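Local coordinates for protein dipeptidase (Streptococcus thermophilus, PDB 3PEB) that probably hydrolyses dipeptides as a manganese-dependent peptidase of family M24B, of which this chain is the N-terminal creatinase/prolidase-type domain, at residues Thr110-Gln113 / Gly114-Val118; Asn125-Pro128 / Phe129-Met133; Ile10-Phe13 / Leu14-Lys18; Val24-Pro27 / Val28-Asn31. One frame throughout, in Å; residues are numbered along the deposited sequence. Where two conformers were deposited one is given.

Contact 1 of 4, residues Thr110-Gln113 / Gly114-Val118; sequences TKFQ and GLQTV. With NA (sodium ion), chain M.
Phe112 O accepts the backbone N-H of Gln116 at 2.9 Å (O to N), one of the i to i+4 bonds of helix 109-118, the crossover of a beta-alpha-beta unit between strands 96-102 and 122-125. Gly114 N to Thr110 O and Leu115 N to Lys111 O repeat the pattern, whereas the bond from Thr117 N to Gln113 O is weak. Here Gly114 O is held by two donors of a single residue, Thr117 N at 2.9 Å and Thr117 OG1 at 2.6 Å. The hydroxyl lies in the carbonyl plane, on a lone pair. That grip follows from the Thr117 torsion: chi1 of 66° sets OG1 between the residue's own N and carbonyl carbon, turned back along the helix.

Phe112 and Gln116 also meet through their side chains. The glutamine amide lies over one face of the phenyl ring, with Gln116 OE1 3.3 Å and Gln116 CD 3.7 Å from Phe112 CE2. Ring and amide planes are 30° apart, so the amide leans over the ring without lying flat on it. Phe123 of strand 122-125 makes an edge-to-face contact with the same ring, tying this side of the helix to the next strand. Leu115 is buried instead against Trp85 of helix 84-91; its CG also rests 3.4 Å from Lys111 O. The Gln116 backbone has a further task. Its O atom binds a sodium ion at 2.5 Å, and Phe119 O and three waters are the ion's other ligands.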
loop_
_atom_site.group_PDB
_atom_site.type_symbol
_atom_site.label_atom_id
_atom_site.label_comp_id
_atom_site.label_asym_id
_atom_site.label_seq_id
_atom_site.Cartn_x
_atom_site.Cartn_y
_atom_site.Cartn_z
ATOM N N THR A 110 -10.552 5.683 10.379
ATOM C CA THR A 110 -11.285 4.453 10.025
ATOM C C THR A 110 -10.367 3.463 9.286
ATOM O O THR A 110 -10.292 2.300 9.643
ATOM C CB THR A 110 -12.513 4.806 9.166
ATOM O OG1 THR A 110 -13.337 5.702 9.913
ATOM C CG2 THR A 110 -13.316 3.544 8.764
ATOM N N LYS A 111 -9.623 3.936 8.286
ATOM C CA LYS A 111 -8.729 3.074 7.538
ATOM C C LYS A 111 -7.536 2.642 8.382
ATOM O O LYS A 111 -7.066 1.508 8.297
ATOM C CB LYS A 111 -8.232 3.783 6.260
ATOM C CG LYS A 111 -9.314 3.979 5.186
ATOM C CD LYS A 111 -8.684 4.595 3.921
ATOM C CE LYS A 111 -9.755 4.894 2.859
ATOM N NZ LYS A 111 -9.036 5.206 1.572
ATOM N N PHE A 112 -7.023 3.553 9.189
ATOM C CA PHE A 112 -5.930 3.222 10.080
ATOM C C PHE A 112 -6.344 2.085 11.043
ATOM O O PHE A 112 -5.558 1.113 11.254
ATOM C CB PHE A 112 -5.492 4.482 10.822
ATOM C CG PHE A 112 -4.325 4.286 11.739
ATOM C CD1 PHE A 112 -3.103 3.880 11.243
ATOM C CD2 PHE A 112 -4.438 4.528 13.090
ATOM C CE1 PHE A 112 -2.004 3.710 12.095
ATOM C CE2 PHE A 112 -3.345 4.356 13.944
ATOM C CZ PHE A 112 -2.126 3.942 13.430
ATOM N N GLN A 113 -7.536 2.200 11.628
ATOM C CA GLN A 113 -8.072 1.151 12.511
ATOM C C GLN A 113 -8.243 -0.185 11.756
ATOM O O GLN A 113 -7.862 -1.238 12.271
ATOM C CB GLN A 113 -9.359 1.609 13.231
ATOM C CG GLN A 113 -9.026 2.673 14.263
ATOM C CD GLN A 113 -10.115 2.927 15.285
ATOM O OE1 GLN A 113 -9.817 3.412 16.391
ATOM N NE2 GLN A 113 -11.365 2.607 14.945
ATOM N N GLY A 114 -8.713 -0.121 10.512
ATOM C CA GLY A 114 -8.825 -1.322 9.665
ATOM C C GLY A 114 -7.467 -1.976 9.467
ATOM O O GLY A 114 -7.330 -3.188 9.659
ATOM N N LEU A 115 -6.459 -1.179 9.118
ATOM C CA LEU A 115 -5.090 -1.696 8.892
ATOM C C LEU A 115 -4.535 -2.296 10.155
ATOM O O LEU A 115 -3.812 -3.306 10.131
ATOM C CB LEU A 115 -4.150 -0.603 8.373
ATOM C CG LEU A 115 -4.420 -0.154 6.935
ATOM C CD1 LEU A 115 -3.584 1.124 6.640
ATOM C CD2 LEU A 115 -4.159 -1.289 5.935
ATOM N N GLN A 116 -4.880 -1.696 11.289
ATOM C CA GLN A 116 -4.450 -2.232 12.583
ATOM C C GLN A 116 -5.098 -3.581 12.907
ATOM O O GLN A 116 -4.546 -4.337 13.724
ATOM C CB GLN A 116 -4.718 -1.233 13.735
ATOM C CG GLN A 116 -3.720 -0.076 13.810
ATOM C CD GLN A 116 -4.101 0.900 14.920
ATOM O OE1 GLN A 116 -5.037 1.695 14.776
ATOM N NE2 GLN A 116 -3.420 0.809 16.039
ATOM N N THR A 117 -6.231 -3.920 12.288
ATOM C CA THR A 117 -6.789 -5.257 12.498
ATOM C C THR A 117 -6.020 -6.328 11.680
ATOM O O THR A 117 -6.097 -7.511 11.999
ATOM C CB THR A 117 -8.284 -5.383 12.174
ATOM O OG1 THR A 117 -8.498 -5.199 10.774
ATOM C CG2 THR A 117 -9.144 -4.383 12.999
ATOM N N VAL A 118 -5.332 -5.902 10.627
ATOM C CA VAL A 118 -4.587 -6.801 9.733
ATOM C C VAL A 118 -3.130 -6.945 10.205
ATOM O O VAL A 118 -2.596 -8.053 10.303
ATOM C CB VAL A 118 -4.648 -6.269 8.292
ATOM C CG1 VAL A 118 -3.801 -7.131 7.312
ATOM C CG2 VAL A 118 -6.102 -6.198 7.782
HETATM NA NA NA M . -2.276 -4.234 14.887
HETATM O O HOH W 1 -2.832 -6.708 15.137
HETATM O O HOH W 2 -3.552 -3.768 16.797
HETATM O O HOH W 3 -0.965 -2.228 14.527
#

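Contact 2 of 4, residues Asn125-Pro128 / Phe129-Met133; sequences NLTP and FIHKM
The Phe129 ring is approached by Leu126, just before the helix, and by Met133, one turn on in it: Leu126 CD1 comes up obliquely, 4.4 Å from Phe129 CD2, and CG of Met133, a selenomethionine, sits 3.7 Å above one face, offset toward the rim. Phe13 of helix 6-16 stacks on this ring as well. A second flat group is the His131 imidazole. His131 was modelled in two conformers; in the one described it lies alongside Thr127, with Thr127 CG2 oblique to the imidazole, so this pairing is doubtful.

On the buried side, Leu126 CG packs against Ile130 CG1 at 4.0 Å. With Leu126 CG anti to the backbone N (chi1 -168°), the leucine side chain lies where Ile130, one turn on, can meet it; both are buried, Leu126 against strand 21-24 and Ile130 against helices 6-16 and 27-34. The segments run from the end of strand 122-125 through an Asx turn into helix 127-133, which they cover whole. Asn125 OD1 accepts Thr127 N at 3.0 Å with a straight N-H approach of 163°, although the donor stands 60° out of the amide carbonyl plane and uses no lone pair. The same oxygen also receives Phe104 N, so two backbone amides hold it.

Regular helical bonding then begins, with Ile130 N to Leu126 O, His131 N to Thr127 O and Lys132 N to Pro128 O. Water 4 bridges strand end and helix, donating to Asn125 O at 2.8 Å and accepting from Phe129 N at 2.9 Å.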
loop_
_atom_site.group_PDB
_atom_site.type_symbol
_atom_site.label_atom_id
_atom_site.label_comp_id
_atom_site.label_asym_id
_atom_site.label_seq_id
_atom_site.Cartn_x
_atom_site.Cartn_y
_atom_site.Cartn_z
ATOM N N ASN A 125 5.209 7.514 10.114
ATOM C CA ASN A 125 4.683 8.396 9.068
ATOM C C ASN A 125 5.599 8.486 7.820
ATOM O O ASN A 125 6.726 8.924 7.913
ATOM C CB ASN A 125 4.509 9.796 9.633
ATOM C CG ASN A 125 3.707 10.702 8.741
ATOM O OD1 ASN A 125 3.135 10.272 7.732
ATOM N ND2 ASN A 125 3.598 11.982 9.155
ATOM N N LEU A 126 5.063 8.069 6.683
ATOM C CA LEU A 126 5.713 8.099 5.365
ATOM C C LEU A 126 5.526 9.412 4.636
ATOM O O LEU A 126 6.231 9.683 3.657
ATOM C CB LEU A 126 5.120 7.003 4.485
ATOM C CG LEU A 126 5.835 6.655 3.164
ATOM C CD1 LEU A 126 7.261 6.132 3.435
ATOM C CD2 LEU A 126 4.987 5.625 2.426
ATOM N N THR A 127 4.577 10.244 5.080
ATOM C CA THR A 127 4.214 11.417 4.306
ATOM C C THR A 127 5.389 12.375 4.056
ATOM O O THR A 127 5.550 12.884 2.937
ATOM C CB THR A 127 2.968 12.156 4.925
ATOM O OG1 THR A 127 1.782 11.386 4.680
ATOM C CG2 THR A 127 2.807 13.539 4.270
ATOM N N PRO A 128 6.219 12.639 5.080
ATOM C CA PRO A 128 7.353 13.532 4.849
ATOM C C PRO A 128 8.308 13.030 3.743
ATOM O O PRO A 128 8.728 13.811 2.882
ATOM C CB PRO A 128 8.043 13.574 6.212
ATOM C CG PRO A 128 6.909 13.379 7.198
ATOM C CD PRO A 128 6.049 12.333 6.516
ATOM N N PHE A 129 8.580 11.730 3.731
ATOM C CA PHE A 129 9.406 11.167 2.682
ATOM C C PHE A 129 8.767 11.314 1.296
ATOM O O PHE A 129 9.471 11.680 0.321
ATOM C CB PHE A 129 9.769 9.729 2.964
ATOM C CG PHE A 129 10.736 9.167 1.950
ATOM C CD1 PHE A 129 12.016 9.686 1.861
ATOM C CD2 PHE A 129 10.349 8.184 1.050
ATOM C CE1 PHE A 129 12.926 9.207 0.900
ATOM C CE2 PHE A 129 11.266 7.701 0.089
ATOM C CZ PHE A 129 12.531 8.218 0.028
ATOM N N ILE A 130 7.451 11.091 1.197
ATOM C CA ILE A 130 6.780 11.250 -0.088
ATOM C C ILE A 130 6.948 12.692 -0.601
ATOM O O ILE A 130 7.276 12.890 -1.773
ATOM C CB ILE A 130 5.296 10.824 -0.058
ATOM C CG1 ILE A 130 5.144 9.329 0.286
ATOM C CG2 ILE A 130 4.593 11.158 -1.388
ATOM C CD1 ILE A 130 5.960 8.369 -0.542
ATOM N N HIS A 131 6.750 13.689 0.267
ATOM C CA HIS A 131 6.960 15.085 -0.135
ATOM C C HIS A 131 8.411 15.332 -0.578
ATOM O O HIS A 131 8.652 16.002 -1.583
ATOM C CB HIS A 131 6.565 16.046 0.993
ATOM C CG HIS A 131 5.090 16.100 1.257
ATOM N ND1 HIS A 131 4.148 16.045 0.252
ATOM C CD2 HIS A 131 4.398 16.239 2.413
ATOM C CE1 HIS A 131 2.937 16.116 0.781
ATOM N NE2 HIS A 131 3.062 16.244 2.090
ATOM N N LYS A 132 9.367 14.773 0.159
ATOM C CA LYS A 132 10.791 14.904 -0.164
ATOM C C LYS A 132 11.086 14.351 -1.571
ATOM O O LYS A 132 11.815 14.974 -2.348
ATOM C CB LYS A 132 11.623 14.150 0.868
ATOM C CG LYS A 132 13.086 14.512 0.948
ATOM C CD LYS A 132 13.757 13.788 2.137
ATOM C CE LYS A 132 15.007 14.525 2.649
ATOM N NZ LYS A 132 16.158 14.396 1.707
HETATM N N MSE A 133 10.496 13.200 -1.902
HETATM C CA MSE A 133 10.704 12.591 -3.216
HETATM C C MSE A 133 10.274 13.515 -4.345
HETATM O O MSE A 133 10.864 13.494 -5.423
HETATM C CB MSE A 133 9.927 11.281 -3.353
HETATM C CG MSE A 133 10.520 10.128 -2.616
HETATM SE SE MSE A 133 9.489 8.505 -3.009
HETATM C CE MSE A 133 10.242 8.160 -4.771
HETATM O O HOH W 4 8.520 10.019 6.131
#

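Contact 3 of 4, residues Ile10-Phe13 / Leu14-Lys18; sequences IRHF and LNENK
Asn17 folds back on Phe13 at the C-terminal end of helix 6-16, which a Schellman motif closes: Lys18, with positive phi, is its C' residue, and Lys18 N bonds to Asn15 O while Ser19 N reaches Leu14 O. The compact part lies here. Asn17 ND2 donates to Phe13 O at 2.8 Å, with an N-H angle of 154°, and Asn17 N adds a weak bond to the same carbonyl. The amide nitrogen also stands over one face of the Phe13 ring, 3.3 Å from Phe13 CE2, offset toward the rim; ring and amide planes are 44° apart. Phe13 has CG anti to its N (chi1 172°), which carries the ring toward the amide, and Phe129 and Tyr101 pack round it in turn. Beside it, Ile10 CG2 touches Leu14 CD1 at 4.1 Å, both buried, Ile10 against strand 46-50 and Leu14 against strand 96-102.

The opposite character appears at His12, Asn15 and Glu16, all exposed. The Glu16 carboxylate slants past the imidazole without a salt bridge, Glu16 OE1 lying 3.8 Å from His12 CD2 and 4.0 Å from His12 NE2. Any electrostatic help between them would depend on the histidine's charge. Asn15 ND2 turns to Glu51 OE2, and Arg11 pairs with Asp8 and with a bound buffer molecule. On this exposed side water 5 donates to His12 O at 3.1 Å and to Asn15 OD1 at 2.9 Å, and it hovers above a face of the His12 ring, near the rim.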
loop_
_atom_site.group_PDB
_atom_site.type_symbol
_atom_site.label_atom_id
_atom_site.label_comp_id
_atom_site.label_asym_id
_atom_site.label_seq_id
_atom_site.Cartn_x
_atom_site.Cartn_y
_atom_site.Cartn_z
ATOM N N ILE A 10 11.610 3.990 -2.373
ATOM C CA ILE A 10 10.770 3.654 -1.205
ATOM C C ILE A 10 11.425 2.513 -0.436
ATOM O O ILE A 10 11.510 2.559 0.789
ATOM C CB ILE A 10 9.323 3.244 -1.582
ATOM C CG1 ILE A 10 8.564 4.447 -2.166
ATOM C CG2 ILE A 10 8.577 2.666 -0.319
ATOM C CD1 ILE A 10 7.990 5.435 -1.104
ATOM N N ARG A 11 11.862 1.474 -1.148
ATOM C CA ARG A 11 12.485 0.330 -0.474
ATOM C C ARG A 11 13.799 0.713 0.234
ATOM O O ARG A 11 14.074 0.218 1.325
ATOM C CB ARG A 11 12.698 -0.839 -1.443
ATOM C CG ARG A 11 11.377 -1.561 -1.839
ATOM C CD ARG A 11 11.644 -2.818 -2.664
ATOM N NE ARG A 11 11.953 -2.447 -4.037
ATOM C CZ ARG A 11 11.086 -2.417 -5.043
ATOM N NH1 ARG A 11 9.826 -2.796 -4.891
ATOM N NH2 ARG A 11 11.501 -2.033 -6.241
ATOM N N HIS A 12 14.587 1.618 -0.355
ATOM C CA HIS A 12 15.827 2.092 0.280
ATOM C C HIS A 12 15.497 2.822 1.587
ATOM O O HIS A 12 16.158 2.634 2.612
ATOM C CB HIS A 12 16.613 3.008 -0.694
ATOM C CG HIS A 12 17.873 3.585 -0.121
ATOM N ND1 HIS A 12 19.096 2.954 -0.224
ATOM C CD2 HIS A 12 18.109 4.746 0.543
ATOM C CE1 HIS A 12 20.027 3.692 0.363
ATOM N NE2 HIS A 12 19.451 4.778 0.847
ATOM N N PHE A 13 14.487 3.678 1.533
ATOM C CA PHE A 13 14.031 4.405 2.707
ATOM C C PHE A 13 13.565 3.453 3.809
ATOM O O PHE A 13 13.932 3.637 4.978
ATOM C CB PHE A 13 12.898 5.357 2.325
ATOM C CG PHE A 13 12.240 5.998 3.509
ATOM C CD1 PHE A 13 11.174 5.399 4.120
ATOM C CD2 PHE A 13 12.741 7.182 4.047
ATOM C CE1 PHE A 13 10.551 6.004 5.243
ATOM C CE2 PHE A 13 12.142 7.785 5.157
ATOM C CZ PHE A 13 11.050 7.179 5.759
ATOM N N LEU A 14 12.781 2.433 3.436
ATOM C CA LEU A 14 12.312 1.448 4.414
ATOM C C LEU A 14 13.502 0.765 5.093
ATOM O O LEU A 14 13.570 0.639 6.343
ATOM C CB LEU A 14 11.397 0.403 3.763
ATOM C CG LEU A 14 10.042 0.885 3.243
ATOM C CD1 LEU A 14 9.298 -0.250 2.470
ATOM C CD2 LEU A 14 9.241 1.385 4.484
ATOM N N ASN A 15 14.448 0.339 4.263
ATOM C CA ASN A 15 15.607 -0.369 4.736
ATOM C C ASN A 15 16.446 0.483 5.693
ATOM O O ASN A 15 16.834 0.010 6.730
ATOM C CB ASN A 15 16.433 -0.857 3.529
ATOM C CG ASN A 15 17.695 -1.569 3.942
ATOM O OD1 ASN A 15 18.758 -0.982 3.904
ATOM N ND2 ASN A 15 17.572 -2.809 4.397
ATOM N N GLU A 16 16.712 1.735 5.333
ATOM C CA GLU A 16 17.413 2.681 6.212
ATOM C C GLU A 16 16.730 2.819 7.595
ATOM O O GLU A 16 17.394 3.045 8.608
ATOM C CB GLU A 16 17.384 4.078 5.611
ATOM C CG GLU A 16 18.351 4.419 4.528
ATOM C CD GLU A 16 18.324 5.937 4.255
ATOM O OE1 GLU A 16 17.265 6.455 3.787
ATOM O OE2 GLU A 16 19.330 6.603 4.548
ATOM N N ASN A 17 15.404 2.707 7.610
ATOM C CA ASN A 17 14.593 2.953 8.811
ATOM C C ASN A 17 14.082 1.677 9.488
ATOM O O ASN A 17 13.201 1.739 10.352
ATOM C CB ASN A 17 13.450 3.908 8.447
ATOM C CG ASN A 17 13.947 5.313 8.161
ATOM O OD1 ASN A 17 14.298 6.033 9.084
ATOM N ND2 ASN A 17 14.037 5.691 6.879
ATOM N N LYS A 18 14.654 0.532 9.098
ATOM C CA LYS A 18 14.370 -0.780 9.719
ATOM C C LYS A 18 12.903 -1.186 9.653
ATOM O O LYS A 18 12.348 -1.828 10.554
ATOM C CB LYS A 18 14.924 -0.817 11.138
ATOM C CG LYS A 18 16.443 -0.610 11.153
ATOM C CD LYS A 18 17.059 -0.953 12.503
ATOM C CE LYS A 18 18.382 -0.210 12.732
ATOM N NZ LYS A 18 19.267 -0.156 11.518
HETATM O O HOH W 5 19.109 1.611 2.581
#

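Contact 4 of 4, residues Val24-Pro27 / Val28-Asn31; sequences VSDP and VTVN
Asp26 and Val28 lie side by side and point the same way, while the Asp26 side chain meets Thr29 at about a right angle. Asp26 is the N-cap of helix 27-34, just after strand 21-24, as its bond to Val28 N shows: Asp26 OD1 accepts Val28 N at 3.0 Å, closing an Asx turn. The N-H angle is 149°, and the donor stands 45° out of the carboxylate plane. CG anti to the backbone N (chi1 -173°) swings the carboxylate forward over the first turn, where it would probably interact favourably with the helix dipole. Across it, Thr29 OG1 sits 3.4 Å from Asp26 CB, and its hydrogen-bonding partner is Glu103 OE2, not the aspartate. The other oxygen of that glutamate receives Ser25 N and Asp26 N, so a single carboxylate from the loop after strand 96-102 holds both the turn and the helix start.

Backbone bonds take over behind the cap: Val30 N to Asp26 O at 2.9 Å and Asn31 N to Pro27 O at 3.0 Å.

Val24, the last residue of the strand, directs its side chain at the helix. Its CG1 slants between Thr29 and Val30, all three buried, and touches Val30 CG2 at 3.8 Å. The methyl-methyl approach of Val24 CG1 to Thr29 CG2 is tighter than usual van der Waals contact, at 3.5 Å.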
loop_
_atom_site.group_PDB
_atom_site.type_symbol
_atom_site.label_atom_id
_atom_site.label_comp_id
_atom_site.label_asym_id
_atom_site.label_seq_id
_atom_site.Cartn_x
_atom_site.Cartn_y
_atom_site.Cartn_z
ATOM N N VAL A 24 0.922 2.464 1.073
ATOM C CA VAL A 24 0.637 3.689 0.356
ATOM C C VAL A 24 -0.858 3.712 0.072
ATOM O O VAL A 24 -1.399 2.765 -0.505
ATOM C CB VAL A 24 1.477 3.762 -0.954
ATOM C CG1 VAL A 24 1.122 5.007 -1.802
ATOM C CG2 VAL A 24 2.987 3.785 -0.618
ATOM N N SER A 25 -1.516 4.792 0.500
ATOM C CA SER A 25 -2.947 4.925 0.389
ATOM C C SER A 25 -3.426 6.091 -0.466
ATOM O O SER A 25 -4.560 6.049 -0.959
ATOM C CB SER A 25 -3.578 5.072 1.785
ATOM O OG SER A 25 -3.017 6.157 2.478
ATOM N N ASP A 26 -2.615 7.135 -0.620
ATOM C CA ASP A 26 -3.027 8.320 -1.344
ATOM C C ASP A 26 -3.006 7.974 -2.819
ATOM O O ASP A 26 -1.961 7.548 -3.330
ATOM C CB ASP A 26 -2.046 9.478 -1.044
ATOM C CG ASP A 26 -2.493 10.787 -1.631
ATOM O OD1 ASP A 26 -3.309 10.793 -2.582
ATOM O OD2 ASP A 26 -2.071 11.829 -1.095
ATOM N N PRO A 27 -4.160 8.114 -3.519
ATOM C CA PRO A 27 -4.169 7.813 -4.957
ATOM C C PRO A 27 -3.152 8.591 -5.771
ATOM O O PRO A 27 -2.602 8.075 -6.763
ATOM C CB PRO A 27 -5.612 8.183 -5.389
ATOM C CG PRO A 27 -6.418 7.971 -4.112
ATOM C CD PRO A 27 -5.504 8.517 -3.033
ATOM N N VAL A 28 -2.862 9.812 -5.350
ATOM C CA VAL A 28 -1.842 10.629 -6.017
ATOM C C VAL A 28 -0.459 9.956 -5.887
ATOM O O VAL A 28 0.298 9.868 -6.865
ATOM C CB VAL A 28 -1.844 12.061 -5.454
ATOM C CG1 VAL A 28 -0.708 12.877 -6.042
ATOM C CG2 VAL A 28 -3.225 12.749 -5.734
ATOM N N THR A 29 -0.147 9.445 -4.704
ATOM C CA THR A 29 1.125 8.734 -4.459
ATOM C C THR A 29 1.169 7.404 -5.198
ATOM O O THR A 29 2.231 7.044 -5.755
ATOM C CB THR A 29 1.360 8.471 -2.955
ATOM O OG1 THR A 29 1.130 9.676 -2.208
ATOM C CG2 THR A 29 2.782 7.917 -2.665
ATOM N N VAL A 30 0.045 6.654 -5.208
ATOM C CA VAL A 30 0.024 5.407 -5.957
ATOM C C VAL A 30 0.373 5.688 -7.432
ATOM O O VAL A 30 1.201 5.012 -8.019
ATOM C CB VAL A 30 -1.313 4.664 -5.837
ATOM C CG1 VAL A 30 -1.339 3.486 -6.799
ATOM C CG2 VAL A 30 -1.546 4.153 -4.391
ATOM N N ASN A 31 -0.278 6.675 -8.034
ATOM C CA ASN A 31 -0.005 7.044 -9.430
ATOM C C ASN A 31 1.439 7.510 -9.615
ATOM O O ASN A 31 2.125 7.124 -10.574
ATOM C CB ASN A 31 -1.005 8.117 -9.904
ATOM C CG ASN A 31 -0.880 8.424 -11.393
ATOM O OD1 ASN A 31 -0.791 7.530 -12.218
ATOM N ND2 ASN A 31 -0.872 9.701 -11.728
#

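Contact 2 is the hub of the set. Its centre lies about 12 Å from that of contact 3, and the two pack directly: Phe129 CD1 is 3.4 Å from Phe13 CD2, and Ile130 CD1 is 3.6 Å from Ile10 CD1. Contact 4, also about 12 Å away between centres, joins it where Ile130 CD1 meets Thr29 CG2 at 3.8 Å. Contacts 3 and 4 do not touch each other; contact 2 touches both. Contact 1 stands apart, with nearest atoms about 5 Å from contact 4 and about 8 Å from contact 2, and alone holds a sodium ligand. The catalytic metal site, probably manganese here, belongs to the C-terminal domain, absent from this construct.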